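Local atomic coordinates of choline dehydrogenase and related flavoproteins (Aspergillus oryzae, PDB entry 3Q9T), a protein that oxidises formate, as a formate oxidase of the glucose-methanol-choline oxidoreductase family, with the modified flavin 8-formyl-FAD as its cofactor. Residues 99-104 against 554-559; 107-112 against 548-553; 197-202 against 354-359. One frame throughout, in Å; residues are numbered along the deposited sequence. Where two conformers were deposited one is given.

Overall arrangement
Interaction 1 lies at the pyrimidine end of the flavin and binds it directly, and interactions 2 and 3 adjoin it separately. Interaction 2 is about 11 Å away between centres; its segments lie next to those of interaction 1 in the sequence, 107-112 shortly after 99-104 and 548-553 just before 554-559. It reaches the flavin through Arg553, whose NH1 is 3.0 Å from Thr100 OG1. Interaction 3, about 12 Å from interaction 1 between centres, shares a sheet with strand 100-101, which neighbours strand 195-204: Phe99 O and Thr202 N, 2.7 Å apart, probably form a hydrogen bond. Interactions 2 and 3 are about 18 Å apart between centres, yet Cys552 CB packs 3.9 Å from Phe358 CE2.

Interaction 1. Residues 99-104 against 554-559. With FAY ([(2R,3S,4R,5R)-5-(6-amino-9H-purin-9-yl)-3,4-dihydroxytetrahydrofuran-2-yl]methyl (2R,3S,4S)-5-(8-formyl-7-methyl-2,4-dioxo-3,4-dihydrobenzo[g]pteridin-10(2H)-yl)-2,3,4-trihydroxypentyl dihydrogen diphosphate), chain D.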
loop_
_atom_site.group_PDB
_atom_site.type_symbol
_atom_site.label_atom_id
_atom_site.label_comp_id
_atom_site.label_asym_id
_atom_site.label_seq_id
_atom_site.Cartn_x
_atom_site.Cartn_y
_atom_site.Cartn_z
ATOM N N PHE A 99 -22.632 3.637 14.380
ATOM C CA PHE A 99 -23.772 4.064 15.196
ATOM C C PHE A 99 -23.674 5.404 15.906
ATOM O O PHE A 99 -24.703 6.035 16.145
ATOM C CB PHE A 99 -24.127 2.978 16.218
ATOM C CG PHE A 99 -24.198 1.622 15.636
ATOM C CD1 PHE A 99 -25.270 1.258 14.816
ATOM C CD2 PHE A 99 -23.207 0.693 15.893
ATOM C CE1 PHE A 99 -25.353 -0.024 14.271
ATOM C CE2 PHE A 99 -23.278 -0.588 15.339
ATOM C CZ PHE A 99 -24.355 -0.935 14.518
ATOM N N THR A 100 -22.463 5.824 16.261
ATOM C CA THR A 100 -22.294 7.040 17.048
ATOM C C THR A 100 -23.014 8.234 16.430
ATOM O O THR A 100 -22.999 8.439 15.215
ATOM C CB THR A 100 -20.831 7.405 17.297
ATOM O OG1 THR A 100 -20.065 6.217 17.547
ATOM C CG2 THR A 100 -20.735 8.317 18.515
ATOM N N TRP A 101 -23.671 9.001 17.292
ATOM C CA TRP A 101 -24.503 10.115 16.869
ATOM C C TRP A 101 -24.056 11.334 17.632
ATOM O O TRP A 101 -24.347 11.466 18.825
ATOM C CB TRP A 101 -25.959 9.815 17.172
ATOM C CG TRP A 101 -26.931 10.890 16.771
ATOM C CD1 TRP A 101 -27.370 11.920 17.543
ATOM C CD2 TRP A 101 -27.623 11.006 15.514
ATOM N NE1 TRP A 101 -28.284 12.678 16.848
ATOM C CE2 TRP A 101 -28.458 12.139 15.601
ATOM C CE3 TRP A 101 -27.607 10.267 14.324
ATOM C CZ2 TRP A 101 -29.267 12.554 14.547
ATOM C CZ3 TRP A 101 -28.410 10.677 13.279
ATOM C CH2 TRP A 101 -29.232 11.813 13.394
ATOM N N VAL A 102 -23.361 12.225 16.927
ATOM C CA VAL A 102 -22.692 13.352 17.542
ATOM C C VAL A 102 -22.539 14.443 16.477
ATOM O O VAL A 102 -22.084 14.171 15.381
ATOM C CB VAL A 102 -21.329 12.900 18.143
ATOM C CG1 VAL A 102 -20.494 12.165 17.084
ATOM C CG2 VAL A 102 -20.562 14.071 18.739
ATOM N N PRO A 103 -22.984 15.673 16.781
ATOM C CA PRO A 103 -23.029 16.713 15.749
ATOM C C PRO A 103 -21.694 17.382 15.448
ATOM O O PRO A 103 -21.368 17.547 14.269
ATOM C CB PRO A 103 -23.986 17.752 16.347
ATOM C CG PRO A 103 -23.784 17.613 17.826
ATOM C CD PRO A 103 -23.603 16.119 18.042
ATOM N N GLY A 104 -20.956 17.786 16.483
ATOM C CA GLY A 104 -19.758 18.573 16.287
ATOM C C GLY A 104 -19.786 19.935 16.970
ATOM O O GLY A 104 -20.743 20.291 17.650
ATOM N N ILE A 554 -19.428 11.639 11.675
ATOM C CA ILE A 554 -20.171 12.653 10.925
ATOM C C ILE A 554 -21.608 12.349 10.512
ATOM O O ILE A 554 -22.228 13.191 9.878
ATOM C CB ILE A 554 -19.400 13.021 9.634
ATOM C CG1 ILE A 554 -19.374 11.805 8.691
ATOM C CG2 ILE A 554 -17.986 13.486 9.991
ATOM C CD1 ILE A 554 -18.832 12.078 7.292
ATOM N N GLN A 555 -22.147 11.181 10.859
ATOM C CA GLN A 555 -23.465 10.812 10.341
ATOM C C GLN A 555 -24.556 11.821 10.721
ATOM O O GLN A 555 -25.470 12.054 9.943
ATOM C CB GLN A 555 -23.874 9.367 10.714
ATOM C CG GLN A 555 -24.515 9.196 12.090
ATOM C CD GLN A 555 -25.095 7.774 12.309
ATOM O OE1 GLN A 555 -25.740 7.197 11.426
ATOM N NE2 GLN A 555 -24.856 7.220 13.478
ATOM N N ASN A 556 -24.452 12.421 11.903
ATOM C CA ASN A 556 -25.431 13.415 12.355
ATOM C C ASN A 556 -25.474 14.600 11.378
ATOM O O ASN A 556 -26.554 15.004 10.933
ATOM C CB ASN A 556 -25.102 13.853 13.795
ATOM C CG ASN A 556 -26.197 14.725 14.440
ATOM O OD1 ASN A 556 -26.004 15.216 15.546
ATOM N ND2 ASN A 556 -27.329 14.921 13.754
ATOM N N SER A 557 -24.310 15.127 10.998
ATOM C CA SER A 557 -24.267 16.234 10.030
ATOM C C SER A 557 -24.809 15.834 8.638
ATOM O O SER A 557 -25.377 16.662 7.912
ATOM C CB SER A 557 -22.851 16.796 9.900
ATOM O OG SER A 557 -21.948 15.805 9.396
ATOM N N VAL A 558 -24.642 14.567 8.271
ATOM C CA VAL A 558 -25.115 14.111 6.967
ATOM C C VAL A 558 -26.646 14.054 6.907
ATOM O O VAL A 558 -27.258 14.497 5.936
ATOM C CB VAL A 558 -24.490 12.754 6.575
ATOM C CG1 VAL A 558 -25.001 12.303 5.209
ATOM C CG2 VAL A 558 -22.969 12.864 6.583
ATOM N N TYR A 559 -27.266 13.495 7.937
ATOM C CA TYR A 559 -28.714 13.572 8.054
ATOM C C TYR A 559 -29.138 15.034 8.081
ATOM O O TYR A 559 -30.080 15.416 7.412
ATOM C CB TYR A 559 -29.206 12.876 9.316
ATOM C CG TYR A 559 -29.319 11.368 9.220
ATOM C CD1 TYR A 559 -30.405 10.774 8.588
ATOM C CD2 TYR A 559 -28.355 10.536 9.794
ATOM C CE1 TYR A 559 -30.520 9.390 8.507
ATOM C CE2 TYR A 559 -28.473 9.144 9.732
ATOM C CZ TYR A 559 -29.556 8.582 9.084
ATOM O OH TYR A 559 -29.685 7.214 9.021
HETATM P P FAY D . -24.043 9.574 2.534
HETATM N N1 FAY D . -20.475 8.248 11.061
HETATM C C2 FAY D . -20.975 8.404 12.352
HETATM O O2 FAY D . -21.600 9.414 12.652
HETATM N N3 FAY D . -21.195 7.289 13.133
HETATM C C4 FAY D . -20.431 6.170 12.913
HETATM O O4 FAY D . -20.050 5.530 13.912
HETATM N N5 FAY D . -19.155 4.881 11.362
HETATM C C6 FAY D . -18.377 3.338 9.771
HETATM C C7 FAY D . -18.188 2.933 8.461
HETATM C C8 FAY D . -18.542 3.794 7.417
HETATM O O8 FAY D . -18.991 3.904 5.120
HETATM C C9 FAY D . -19.196 4.999 7.708
HETATM P PA FAY D . -24.042 6.899 1.612
HETATM C "C1'" FAY D . -20.289 7.676 8.233
HETATM C C10 FAY D . -19.909 7.054 10.680
HETATM N N10 FAY D . -19.772 6.737 9.325
HETATM N N1A FAY D . -25.403 3.561 -8.713
HETATM O O1A FAY D . -22.914 5.967 1.317
HETATM C C1B FAY D . -25.527 4.405 -3.532
HETATM O O1P FAY D . -25.528 9.769 2.345
HETATM C "C2'" FAY D . -21.801 7.485 7.975
HETATM O "O2'" FAY D . -22.044 6.124 7.920
HETATM C C2A FAY D . -26.467 3.367 -7.852
HETATM O O2A FAY D . -24.727 6.636 2.918
HETATM C C2B FAY D . -24.806 3.615 -2.455
HETATM O O2B FAY D . -25.044 2.221 -2.531
HETATM O O2P FAY D . -23.275 10.827 2.152
HETATM C "C3'" FAY D . -22.546 8.182 6.790
HETATM O "O3'" FAY D . -23.524 7.387 6.124
HETATM N N3A FAY D . -26.334 3.637 -6.499
HETATM C C3B FAY D . -25.409 4.204 -1.199
HETATM O O3B FAY D . -26.640 3.571 -0.953
HETATM O O3P FAY D . -23.519 8.404 1.558
HETATM C "C4'" FAY D . -21.660 8.781 5.726
HETATM O "O4'" FAY D . -20.698 9.568 6.422
HETATM C C4A FAY D . -25.152 4.101 -6.020
HETATM C C4B FAY D . -25.718 5.630 -1.585
HETATM O O4B FAY D . -25.641 5.700 -2.999
HETATM C C4X FAY D . -19.779 6.063 11.670
HETATM C "C5'" FAY D . -22.490 9.622 4.725
HETATM O "O5'" FAY D . -23.625 9.074 4.038
HETATM C C5A FAY D . -24.073 4.313 -6.875
HETATM C C5B FAY D . -24.753 6.601 -0.934
HETATM O O5B FAY D . -25.132 6.748 0.413
HETATM C C5X FAY D . -18.823 4.626 10.049
HETATM C C6A FAY D . -24.194 4.035 -8.235
HETATM N N6A FAY D . -23.127 4.143 -9.039
HETATM N N7A FAY D . -23.043 4.777 -6.137
HETATM C C7M FAY D . -17.429 1.651 8.215
HETATM C C8A FAY D . -23.434 4.879 -4.849
HETATM C C8M FAY D . -18.699 3.208 6.067
HETATM C C9A FAY D . -19.301 5.455 9.020
HETATM N N9A FAY D . -24.729 4.459 -4.763
HETATM O O HOH W 1 -22.752 11.252 14.098
HETATM O O HOH W 2 -22.016 14.998 12.611
#
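The FAD pocket is closed round the pyrimidine end of the flavin where Thr100, on the short strand 100-101, meets Gln555, at the start of helix 555-572. Thr100 O is a shared acceptor, taking a hydrogen bond from FAY N3 of the flavin at 3.0 Å and a second from Gln555 NE2 at 2.8 Å, the latter nearly straight at 165°. NE2 comes in from above the plane of the Thr100 carbonyl, although the oxygen lies close to the plane of the glutamine amide. The first torsion of Gln555 puts CG between the backbone N and the carbonyl carbon (chi1 84°), and the extended chain beyond it carries the amide past the flavin to the strand. OE1 accepts from Asn97 ND2, and NE2 also bonds to Thr202 OG1, so both ends of the amide are fixed, as suits a residue that can donate and accept at once.

Beside this polar site, Trp101 swings its indole toward the helix, and the Asn556 amide stacks on one face of it, offset toward the CE2-CZ2 rim, with planes 25° apart. Asn556 ND2 sits 3.2 Å from Trp101 CZ2 and bonds to Leu129 O, while Asn556 OD1 rests 3.3 Å from Pro103 CB. Asn556 CA lies over the six-membered ring in a CH-pi contact, and Tyr559 CD2 packs 3.5 Å from Trp101 CZ3 at the edge of the indole.

A water accepts from the backbone N of Val102 and of Asn556 and probably donates to flavin O2. Gln555 N reaches the same atom, FAY O2, at 2.6 Å. With Gln555 N and probably this water on O2, at the amino end of a helix, the site would probably stabilise negative charge on the N1-C2-O2 side of a reduced flavin.

Interaction 2. Residues 107-112 against 548-553; sequences ATFDQW and IIPDCR. With FAY ([(2R,3S,4R,5R)-5-(6-amino-9H-purin-9-yl)-3,4-dihydroxytetrahydrofuran-2-yl]methyl (2R,3S,4S)-5-(8-formyl-7-methyl-2,4-dioxo-3,4-dihydrobenzo[g]pteridin-10(2H)-yl)-2,3,4-trihydroxypentyl dihydrogen diphosphate), chain D.
Helix 106-110 and the turn after it face an irregular loop, with Trp112 CA 6.6 Å from Ile548 CA and Thr108 CA 6.7 Å from Pro550 CA, so side chains do most of the joining. Ile548 is the apolar centre. Its CD1 reaches Gln111 CB at 3.5 Å, its CG2 lies 3.9 Å from Thr108 CG2, and its CB passes alongside the pyrrole part of the Trp112 indole. The branched isoleucine thus touches three residues of the facing helix and the turn after it. Trp112 NE1 also gives a weak hydrogen bond to Ile548 O, 3.1 Å and bent at 131°.

With OG1 beside the backbone N (chi1 -68°), Thr108 turns its hydroxyl OG1 to Asp551 OD1 at 2.7 Å and its methyl to Ile548, so one short side chain serves both the polar and the apolar side; its single proton also has Gln389 OE1 within reach. Asp551 takes a salt bridge from Arg425 at OD1 and a hydrogen bond from His105 N at OD2. To one side, Phe109 CZ rests 4.1 Å from Pro550 CG. Arg553 carries the loop on to the flavin, where Arg553 NH1 donates to FAY O4 at 3.1 Å, and its NH2 pairs with Asp395 of strand 392-397. Phe109 and Pro550 both touch Ser557 of helix 555-572, and Cys552 packs on Phe358 of strand 353-358.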
loop_
_atom_site.group_PDB
_atom_site.type_symbol
_atom_site.label_atom_id
_atom_site.label_comp_id
_atom_site.label_asym_id
_atom_site.label_seq_id
_atom_site.Cartn_x
_atom_site.Cartn_y
_atom_site.Cartn_z
ATOM N N ALA A 107 -18.248 26.259 16.759
ATOM C CA ALA A 107 -17.319 27.143 16.077
ATOM C C ALA A 107 -17.030 26.642 14.667
ATOM O O ALA A 107 -16.773 27.426 13.752
ATOM C CB ALA A 107 -16.038 27.260 16.866
ATOM N N THR A 108 -17.072 25.329 14.497
ATOM C CA THR A 108 -16.732 24.739 13.213
ATOM C C THR A 108 -17.858 24.951 12.212
ATOM O O THR A 108 -17.628 25.342 11.061
ATOM C CB THR A 108 -16.391 23.254 13.361
ATOM O OG1 THR A 108 -15.161 23.132 14.090
ATOM C CG2 THR A 108 -16.234 22.604 11.994
ATOM N N PHE A 109 -19.085 24.722 12.655
ATOM C CA PHE A 109 -20.228 24.902 11.780
ATOM C C PHE A 109 -20.416 26.382 11.455
ATOM O O PHE A 109 -20.820 26.736 10.354
ATOM C CB PHE A 109 -21.481 24.337 12.429
ATOM C CG PHE A 109 -21.612 22.840 12.314
ATOM C CD1 PHE A 109 -22.184 22.263 11.186
ATOM C CD2 PHE A 109 -21.203 22.017 13.351
ATOM C CE1 PHE A 109 -22.337 20.876 11.088
ATOM C CE2 PHE A 109 -21.354 20.647 13.272
ATOM C CZ PHE A 109 -21.915 20.070 12.131
ATOM N N ASP A 110 -20.103 27.247 12.410
ATOM C CA ASP A 110 -20.165 28.669 12.157
ATOM C C ASP A 110 -19.277 29.057 10.987
ATOM O O ASP A 110 -19.587 29.997 10.269
ATOM C CB ASP A 110 -19.783 29.477 13.405
ATOM C CG ASP A 110 -20.950 29.666 14.357
ATOM O OD1 ASP A 110 -22.111 29.405 13.953
ATOM O OD2 ASP A 110 -20.704 30.090 15.506
ATOM N N GLN A 111 -18.170 28.342 10.788
ATOM C CA GLN A 111 -17.256 28.667 9.696
ATOM C C GLN A 111 -17.796 28.199 8.345
ATOM O O GLN A 111 -17.266 28.562 7.308
ATOM C CB GLN A 111 -15.857 28.104 9.948
ATOM C CG GLN A 111 -15.256 28.519 11.275
ATOM C CD GLN A 111 -15.277 30.017 11.482
ATOM O OE1 GLN A 111 -14.538 30.751 10.829
ATOM N NE2 GLN A 111 -16.126 30.480 12.399
ATOM N N TRP A 112 -18.854 27.398 8.356
ATOM C CA TRP A 112 -19.504 27.058 7.093
ATOM C C TRP A 112 -20.038 28.332 6.425
ATOM O O TRP A 112 -20.279 28.360 5.217
ATOM C CB TRP A 112 -20.638 26.062 7.288
ATOM C CG TRP A 112 -20.214 24.659 7.667
ATOM C CD1 TRP A 112 -19.065 24.285 8.294
ATOM C CD2 TRP A 112 -20.954 23.451 7.435
ATOM N NE1 TRP A 112 -19.040 22.921 8.465
ATOM C CE2 TRP A 112 -20.191 22.388 7.952
ATOM C CE3 TRP A 112 -22.185 23.170 6.830
ATOM C CZ2 TRP A 112 -20.618 21.062 7.891
ATOM C CZ3 TRP A 112 -22.615 21.853 6.775
ATOM C CH2 TRP A 112 -21.830 20.813 7.301
ATOM N N ILE A 548 -16.561 21.918 5.582
ATOM C CA ILE A 548 -15.544 21.826 6.633
ATOM C C ILE A 548 -15.924 20.640 7.515
ATOM O O ILE A 548 -17.004 20.628 8.107
ATOM C CB ILE A 548 -15.521 23.071 7.521
ATOM C CG1 ILE A 548 -15.285 24.329 6.695
ATOM C CG2 ILE A 548 -14.428 22.945 8.587
ATOM C CD1 ILE A 548 -15.245 25.587 7.533
ATOM N N ILE A 549 -15.064 19.633 7.590
ATOM C CA ILE A 549 -15.454 18.374 8.247
ATOM C C ILE A 549 -15.717 18.574 9.748
ATOM O O ILE A 549 -14.937 19.211 10.438
ATOM C CB ILE A 549 -14.386 17.270 8.027
ATOM C CG1 ILE A 549 -14.931 15.896 8.442
ATOM C CG2 ILE A 549 -13.091 17.632 8.771
ATOM C CD1 ILE A 549 -13.904 14.730 8.262
ATOM N N PRO A 550 -16.851 18.062 10.246
ATOM C CA PRO A 550 -17.182 18.210 11.673
ATOM C C PRO A 550 -16.126 17.582 12.594
ATOM O O PRO A 550 -15.295 16.796 12.127
ATOM C CB PRO A 550 -18.526 17.472 11.802
ATOM C CG PRO A 550 -19.138 17.564 10.420
ATOM C CD PRO A 550 -17.981 17.539 9.450
ATOM N N ASP A 551 -16.181 17.903 13.887
ATOM C CA ASP A 551 -15.104 17.544 14.824
ATOM C C ASP A 551 -15.317 16.159 15.463
ATOM O O ASP A 551 -15.010 15.944 16.634
ATOM C CB ASP A 551 -14.992 18.619 15.912
ATOM C CG ASP A 551 -15.237 20.024 15.367
ATOM O OD1 ASP A 551 -14.262 20.770 15.125
ATOM O OD2 ASP A 551 -16.411 20.378 15.144
ATOM N N CYS A 552 -15.834 15.214 14.687
ATOM C CA CYS A 552 -16.325 13.986 15.268
ATOM C C CYS A 552 -16.913 13.148 14.163
ATOM O O CYS A 552 -16.978 13.604 13.020
ATOM C CB CYS A 552 -17.429 14.325 16.254
ATOM S SG CYS A 552 -18.714 15.339 15.491
ATOM N N ARG A 553 -17.331 11.932 14.513
ATOM C CA ARG A 553 -18.067 11.045 13.615
ATOM C C ARG A 553 -19.265 11.777 12.982
ATOM O O ARG A 553 -20.042 12.432 13.666
ATOM C CB ARG A 553 -18.522 9.803 14.389
ATOM C CG ARG A 553 -17.340 9.001 14.921
ATOM C CD ARG A 553 -17.761 7.682 15.550
ATOM N NE ARG A 553 -16.607 6.858 15.931
ATOM C CZ ARG A 553 -16.666 5.547 16.130
ATOM N NH1 ARG A 553 -17.826 4.919 15.983
ATOM N NH2 ARG A 553 -15.577 4.859 16.474
HETATM P P FAY D . -24.043 9.574 2.534
HETATM N N1 FAY D . -20.475 8.248 11.061
HETATM C C2 FAY D . -20.975 8.404 12.352
HETATM O O2 FAY D . -21.600 9.414 12.652
HETATM N N3 FAY D . -21.195 7.289 13.133
HETATM C C4 FAY D . -20.431 6.170 12.913
HETATM O O4 FAY D . -20.050 5.530 13.912
HETATM N N5 FAY D . -19.155 4.881 11.362
HETATM C C6 FAY D . -18.377 3.338 9.771
HETATM C C7 FAY D . -18.188 2.933 8.461
HETATM C C8 FAY D . -18.542 3.794 7.417
HETATM O O8 FAY D . -18.991 3.904 5.120
HETATM C C9 FAY D . -19.196 4.999 7.708
HETATM P PA FAY D . -24.042 6.899 1.612
HETATM C "C1'" FAY D . -20.289 7.676 8.233
HETATM C C10 FAY D . -19.909 7.054 10.680
HETATM N N10 FAY D . -19.772 6.737 9.325
HETATM N N1A FAY D . -25.403 3.561 -8.713
HETATM O O1A FAY D . -22.914 5.967 1.317
HETATM C C1B FAY D . -25.527 4.405 -3.532
HETATM O O1P FAY D . -25.528 9.769 2.345
HETATM C "C2'" FAY D . -21.801 7.485 7.975
HETATM O "O2'" FAY D . -22.044 6.124 7.920
HETATM C C2A FAY D . -26.467 3.367 -7.852
HETATM O O2A FAY D . -24.727 6.636 2.918
HETATM C C2B FAY D . -24.806 3.615 -2.455
HETATM O O2B FAY D . -25.044 2.221 -2.531
HETATM O O2P FAY D . -23.275 10.827 2.152
HETATM C "C3'" FAY D . -22.546 8.182 6.790
HETATM O "O3'" FAY D . -23.524 7.387 6.124
HETATM N N3A FAY D . -26.334 3.637 -6.499
HETATM C C3B FAY D . -25.409 4.204 -1.199
HETATM O O3B FAY D . -26.640 3.571 -0.953
HETATM O O3P FAY D . -23.519 8.404 1.558
HETATM C "C4'" FAY D . -21.660 8.781 5.726
HETATM O "O4'" FAY D . -20.698 9.568 6.422
HETATM C C4A FAY D . -25.152 4.101 -6.020
HETATM C C4B FAY D . -25.718 5.630 -1.585
HETATM O O4B FAY D . -25.641 5.700 -2.999
HETATM C C4X FAY D . -19.779 6.063 11.670
HETATM C "C5'" FAY D . -22.490 9.622 4.725
HETATM O "O5'" FAY D . -23.625 9.074 4.038
HETATM C C5A FAY D . -24.073 4.313 -6.875
HETATM C C5B FAY D . -24.753 6.601 -0.934
HETATM O O5B FAY D . -25.132 6.748 0.413
HETATM C C5X FAY D . -18.823 4.626 10.049
HETATM C C6A FAY D . -24.194 4.035 -8.235
HETATM N N6A FAY D . -23.127 4.143 -9.039
HETATM N N7A FAY D . -23.043 4.777 -6.137
HETATM C C7M FAY D . -17.429 1.651 8.215
HETATM C C8A FAY D . -23.434 4.879 -4.849
HETATM C C8M FAY D . -18.699 3.208 6.067
HETATM C C9A FAY D . -19.301 5.455 9.020
HETATM N N9A FAY D . -24.729 4.459 -4.763
#

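Interaction 3. Residues 197-202 against 354-359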
loop_
_atom_site.group_PDB
_atom_site.type_symbol
_atom_site.label_atom_id
_atom_site.label_comp_id
_atom_site.label_asym_id
_atom_site.label_seq_id
_atom_site.Cartn_x
_atom_site.Cartn_y
_atom_site.Cartn_z
ATOM N N THR A 197 -17.648 11.589 27.437
ATOM C CA THR A 197 -19.103 11.573 27.415
ATOM C C THR A 197 -19.679 10.168 27.221
ATOM O O THR A 197 -19.012 9.280 26.688
ATOM C CB THR A 197 -19.644 12.502 26.293
ATOM O OG1 THR A 197 -21.053 12.730 26.476
ATOM C CG2 THR A 197 -19.398 11.901 24.919
ATOM N N HIS A 198 -20.919 9.972 27.662
ATOM C CA HIS A 198 -21.660 8.765 27.318
ATOM C C HIS A 198 -22.353 9.011 25.973
ATOM O O HIS A 198 -23.325 9.780 25.891
ATOM C CB HIS A 198 -22.701 8.429 28.390
ATOM C CG HIS A 198 -22.127 7.829 29.636
ATOM N ND1 HIS A 198 -21.729 8.590 30.715
ATOM C CD2 HIS A 198 -21.900 6.539 29.980
ATOM C CE1 HIS A 198 -21.274 7.796 31.665
ATOM N NE2 HIS A 198 -21.356 6.547 31.242
ATOM N N CYS A 199 -21.846 8.374 24.920
ATOM C CA CYS A 199 -22.301 8.665 23.556
ATOM C C CYS A 199 -23.699 8.154 23.270
ATOM O O CYS A 199 -24.148 7.159 23.852
ATOM C CB CYS A 199 -21.330 8.089 22.509
ATOM S SG CYS A 199 -21.091 6.314 22.579
ATOM N N CYS A 200 -24.385 8.844 22.367
ATOM C CA CYS A 200 -25.639 8.340 21.825
ATOM C C CYS A 200 -25.398 7.585 20.530
ATOM O O CYS A 200 -24.345 7.704 19.923
ATOM C CB CYS A 200 -26.630 9.473 21.588
ATOM S SG CYS A 200 -27.159 10.269 23.104
ATOM N N ASP A 201 -26.394 6.828 20.102
ATOM C CA ASP A 201 -26.202 5.912 19.011
ATOM C C ASP A 201 -27.450 5.766 18.175
ATOM O O ASP A 201 -28.558 5.933 18.675
ATOM C CB ASP A 201 -25.819 4.550 19.567
ATOM C CG ASP A 201 -24.400 4.510 20.050
ATOM O OD1 ASP A 201 -24.184 4.571 21.279
ATOM O OD2 ASP A 201 -23.499 4.431 19.187
ATOM N N THR A 202 -27.264 5.426 16.903
ATOM C CA THR A 202 -28.389 5.035 16.050
ATOM C C THR A 202 -28.714 3.562 16.306
ATOM O O THR A 202 -28.745 2.726 15.382
ATOM C CB THR A 202 -28.128 5.311 14.557
ATOM O OG1 THR A 202 -26.812 4.853 14.196
ATOM C CG2 THR A 202 -28.258 6.825 14.265
ATOM N N GLU A 354 -19.171 2.926 24.229
ATOM C CA GLU A 354 -20.094 3.524 25.216
ATOM C C GLU A 354 -19.584 4.824 25.811
ATOM O O GLU A 354 -20.376 5.688 26.197
ATOM C CB GLU A 354 -20.410 2.540 26.344
ATOM C CG GLU A 354 -21.076 1.253 25.853
ATOM C CD GLU A 354 -21.215 0.209 26.941
ATOM O OE1 GLU A 354 -20.419 0.285 27.905
ATOM O OE2 GLU A 354 -22.112 -0.672 26.837
ATOM N N LEU A 355 -18.262 4.925 25.916
ATOM C CA LEU A 355 -17.605 6.139 26.355
ATOM C C LEU A 355 -16.729 6.668 25.231
ATOM O O LEU A 355 -15.963 5.917 24.598
ATOM C CB LEU A 355 -16.758 5.880 27.606
ATOM C CG LEU A 355 -17.573 5.623 28.869
ATOM C CD1 LEU A 355 -16.749 4.904 29.917
ATOM C CD2 LEU A 355 -18.177 6.928 29.416
ATOM N N VAL A 356 -16.827 7.970 25.015
ATOM C CA VAL A 356 -16.107 8.642 23.951
ATOM C C VAL A 356 -15.518 9.938 24.489
ATOM O O VAL A 356 -16.211 10.701 25.190
ATOM C CB VAL A 356 -17.059 8.963 22.754
ATOM C CG1 VAL A 356 -16.376 9.878 21.752
ATOM C CG2 VAL A 356 -17.562 7.678 22.098
ATOM N N GLY A 357 -14.257 10.206 24.142
ATOM C CA GLY A 357 -13.567 11.385 24.643
ATOM C C GLY A 357 -13.227 12.454 23.612
ATOM O O GLY A 357 -12.767 12.163 22.507
ATOM N N PHE A 358 -13.441 13.710 23.976
ATOM C CA PHE A 358 -13.129 14.818 23.074
ATOM C C PHE A 358 -12.163 15.818 23.717
ATOM O O PHE A 358 -12.559 16.903 24.133
ATOM C CB PHE A 358 -14.418 15.508 22.610
ATOM C CG PHE A 358 -15.345 14.605 21.834
ATOM C CD1 PHE A 358 -16.412 13.987 22.454
ATOM C CD2 PHE A 358 -15.133 14.367 20.479
ATOM C CE1 PHE A 358 -17.261 13.160 21.730
ATOM C CE2 PHE A 358 -15.978 13.554 19.756
ATOM C CZ PHE A 358 -17.039 12.945 20.383
ATOM N N PRO A 359 -10.883 15.448 23.796
ATOM C CA PRO A 359 -9.915 16.278 24.508
ATOM C C PRO A 359 -9.197 17.252 23.595
ATOM O O PRO A 359 -9.213 17.097 22.378
ATOM C CB PRO A 359 -8.905 15.249 24.994
ATOM C CG PRO A 359 -8.868 14.258 23.865
ATOM C CD PRO A 359 -10.307 14.149 23.401
HETATM O O HOH W 3 -23.019 5.934 26.174
#
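Thr197 and Val356 form an antiparallel hydrogen-bonded pair that joins strands 195-204 and 353-358 in the large mixed sheet, which in this family is associated with the substrate-binding part of the fold. Thr197 N donates to Val356 O at 2.8 Å and Val356 N returns a bond to Thr197 O at 3.0 Å, both close to straight. The next pair, His198 with Leu355, is non-hydrogen-bonded, and there Leu355 CA-H points at Thr197 O and His198 CA-H at Glu354 O. Cys199 N then makes a weak bond to Glu354 O, at the residue where strand 195-204 is interrupted.

The side chains pack on both faces of the sheet. On one, Leu355 CD2 sits over the centre of the His198 ring, 3.8 Å from its centroid, in a CH-pi contact between two side chains that lie side by side. On the other, Thr197 CG2 approaches the edge of the Phe358 ring, 4.0 Å from CE1. The small Cys199 tucks its CB 3.8 Å from Val356 CG2; a beta-branched valine suits the extended strand and meets the cysteine with one methyl.

Beyond this shell, polar groups hold the side chains in place. A chi1 of -166° turns the Thr197 hydroxyl away from its own amide and over to Ile185 O, while His198 ND1 is bonded to Glu186. Glu354 is gripped at both carboxylate oxygens, by a salt bridge from Arg170 and by the backbone N of Ile163. Leu355 packs against Arg170 and Leu173 of helix 167-179, and Val356 against Glu393 and Asp395 of the next strand, 392-397. Where the two strands part, a water donates to Cys199 O at 2.9 Å and to Glu354 O at 2.7 Å.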